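Local coordinates for protein geranylgeranyl pyrophosphate synthetase (Pyrococcus horikoshii, PDB 1WY0) that probably condenses isopentenyl diphosphate with allylic diphosphates to make geranylgeranyl diphosphate, the twenty-carbon isoprenoid chain, at residues T244-H249 against G298-A303. Residues are numbered along the deposited sequence; the frame is centred on the assembly and turned at random.
Sequences TLIVAH and GSIDYA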
loop_
_atom_site.group_PDB
_atom_site.type_symbol
_atom_site.label_atom_id
_atom_site.label_comp_id
_atom_site.label_asym_id
_atom_site.label_seq_id
_atom_site.Cartn_x
_atom_site.Cartn_y
_atom_site.Cartn_z
ATOM N N THR A 244 -14.866 -15.808 -14.476
ATOM C CA THR A 244 -13.721 -16.358 -15.189
ATOM C C THR A 244 -13.984 -16.210 -16.687
ATOM O O THR A 244 -15.054 -15.761 -17.086
ATOM C CB THR A 244 -13.550 -17.845 -14.872
ATOM O OG1 THR A 244 -14.539 -18.596 -15.589
ATOM C CG2 THR A 244 -13.724 -18.093 -13.374
ATOM N N LEU A 245 -13.013 -16.587 -17.513
ATOM C CA LEU A 245 -13.183 -16.502 -18.963
ATOM C C LEU A 245 -14.217 -17.516 -19.429
ATOM O O LEU A 245 -14.883 -17.310 -20.440
ATOM C CB LEU A 245 -11.858 -16.773 -19.677
ATOM C CG LEU A 245 -11.950 -16.871 -21.200
ATOM C CD1 LEU A 245 -12.695 -15.671 -21.769
ATOM C CD2 LEU A 245 -10.546 -16.963 -21.775
ATOM N N ILE A 246 -14.336 -18.615 -18.686
ATOM C CA ILE A 246 -15.290 -19.668 -19.002
ATOM C C ILE A 246 -16.720 -19.159 -18.842
ATOM O O ILE A 246 -17.581 -19.382 -19.694
ATOM C CB ILE A 246 -15.078 -20.882 -18.074
ATOM C CG1 ILE A 246 -13.639 -21.381 -18.210
ATOM C CG2 ILE A 246 -16.069 -21.990 -18.418
ATOM C CD1 ILE A 246 -13.193 -22.312 -17.103
ATOM N N VAL A 247 -16.968 -18.467 -17.737
ATOM C CA VAL A 247 -18.286 -17.922 -17.453
ATOM C C VAL A 247 -18.611 -16.776 -18.421
ATOM O O VAL A 247 -19.766 -16.595 -18.811
ATOM C CB VAL A 247 -18.338 -17.426 -15.994
ATOM C CG1 VAL A 247 -19.584 -16.635 -15.750
ATOM C CG2 VAL A 247 -18.298 -18.606 -15.056
ATOM N N ALA A 248 -17.598 -16.001 -18.810
ATOM C CA ALA A 248 -17.823 -14.903 -19.747
ATOM C C ALA A 248 -18.220 -15.473 -21.112
ATOM O O ALA A 248 -19.131 -14.961 -21.764
ATOM C CB ALA A 248 -16.572 -14.045 -19.881
ATOM N N HIS A 249 -17.537 -16.526 -21.546
ATOM C CA HIS A 249 -17.859 -17.141 -22.828
ATOM C C HIS A 249 -19.276 -17.688 -22.790
ATOM O O HIS A 249 -20.026 -17.558 -23.752
ATOM C CB HIS A 249 -16.900 -18.286 -23.144
ATOM C CG HIS A 249 -17.235 -19.020 -24.406
ATOM N ND1 HIS A 249 -18.128 -20.070 -24.445
ATOM C CD2 HIS A 249 -16.763 -18.886 -25.667
ATOM C CE1 HIS A 249 -18.192 -20.552 -25.673
ATOM N NE2 HIS A 249 -17.371 -19.850 -26.433
ATOM N N GLY A 298 -19.350 -25.189 -25.123
ATOM C CA GLY A 298 -17.913 -25.274 -25.389
ATOM C C GLY A 298 -17.104 -24.267 -24.557
ATOM O O GLY A 298 -15.910 -24.071 -24.745
ATOM N N SER A 299 -17.762 -23.622 -23.604
ATOM C CA SER A 299 -17.103 -22.609 -22.782
ATOM C C SER A 299 -15.816 -23.078 -22.096
ATOM O O SER A 299 -14.816 -22.371 -22.120
ATOM C CB SER A 299 -18.087 -22.071 -21.738
ATOM O OG SER A 299 -19.157 -21.381 -22.374
ATOM N N ILE A 300 -15.825 -24.255 -21.479
ATOM C CA ILE A 300 -14.610 -24.716 -20.824
ATOM C C ILE A 300 -13.505 -24.919 -21.864
ATOM O O ILE A 300 -12.419 -24.359 -21.742
ATOM C CB ILE A 300 -14.831 -26.027 -20.042
ATOM C CG1 ILE A 300 -15.915 -25.832 -18.974
ATOM C CG2 ILE A 300 -13.535 -26.433 -19.372
ATOM C CD1 ILE A 300 -16.164 -27.049 -18.089
ATOM N N ASP A 301 -13.792 -25.714 -22.885
ATOM C CA ASP A 301 -12.836 -25.987 -23.957
ATOM C C ASP A 301 -12.325 -24.664 -24.552
ATOM O O ASP A 301 -11.135 -24.501 -24.824
ATOM C CB ASP A 301 -13.525 -26.831 -25.039
ATOM C CG ASP A 301 -12.605 -27.863 -25.655
ATOM O OD1 ASP A 301 -11.761 -27.495 -26.510
ATOM O OD2 ASP A 301 -12.726 -29.053 -25.278
ATOM N N TYR A 302 -13.238 -23.720 -24.749
ATOM C CA TYR A 302 -12.881 -22.416 -25.290
ATOM C C TYR A 302 -11.741 -21.785 -24.495
ATOM O O TYR A 302 -10.713 -21.419 -25.062
ATOM C CB TYR A 302 -14.087 -21.477 -25.251
ATOM C CG TYR A 302 -13.742 -20.026 -25.522
ATOM C CD1 TYR A 302 -13.598 -19.550 -26.827
ATOM C CD2 TYR A 302 -13.544 -19.133 -24.468
ATOM C CE1 TYR A 302 -13.259 -18.213 -27.071
ATOM C CE2 TYR A 302 -13.208 -17.806 -24.694
ATOM C CZ TYR A 302 -13.064 -17.352 -25.997
ATOM O OH TYR A 302 -12.695 -16.050 -26.216
ATOM N N ALA A 303 -11.937 -21.655 -23.183
ATOM C CA ALA A 303 -10.932 -21.060 -22.303
ATOM C C ALA A 303 -9.627 -21.856 -22.308
ATOM O O ALA A 303 -8.532 -21.281 -22.239
ATOM C CB ALA A 303 -11.481 -20.952 -20.881
#
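H249 and S299 join the N-terminal parts of helices 245-253 and 299-315 through a single side-chain hydrogen bond, an instructive case of one histidine serving two partners in two directions. In its plane, the imidazole meets the serine hydroxyl: ND1 lies 2.7 Å from S299 OG, and the bond is nearly straight at 162°. Either group could be the donor. Over one face of the same ring comes Y302, its CB 3.9 Å from the imidazole centroid in a CH-pi contact, while the phenol forms an offset stack with centroids 4.3 Å apart and planes inclined by 29°. H249 CD2 sits over the phenol face, 3.2 Å from Y302 CG. Both aromatic side chains leave their helices with CG anti to the backbone N, which turns each ring toward the other helix, so that they overlap at one flank of the crossing.

L245 approaches the phenol differently, crossing it at about a right angle and placing CD1 at the ring edge, 3.7 Å from Y302 CE2. Beside it, I246 divides its branches: CG1 presses tightly on A303 CB at 3.5 Å, whereas CG2 rests against the backbone at S299 and I300 and against I300 CG1. The small A303 and S299 suit a close approach: the axes of segments 245-249 and 299-303 come within 8.2 Å, their N-to-C directions 127° apart. Helix 197-224 touches L245, I246 and I300, and I167 of helix 167-193 reaches L245 and Y302, so the pair is built into the all-helical body of the polyprenyl synthetase fold. Chemically, the hydroxyl gives ND1 of the buried H249 a polar partner and, together with the tyrosine over the face, should restrict rotation of the imidazole within an otherwise largely apolar helix junction.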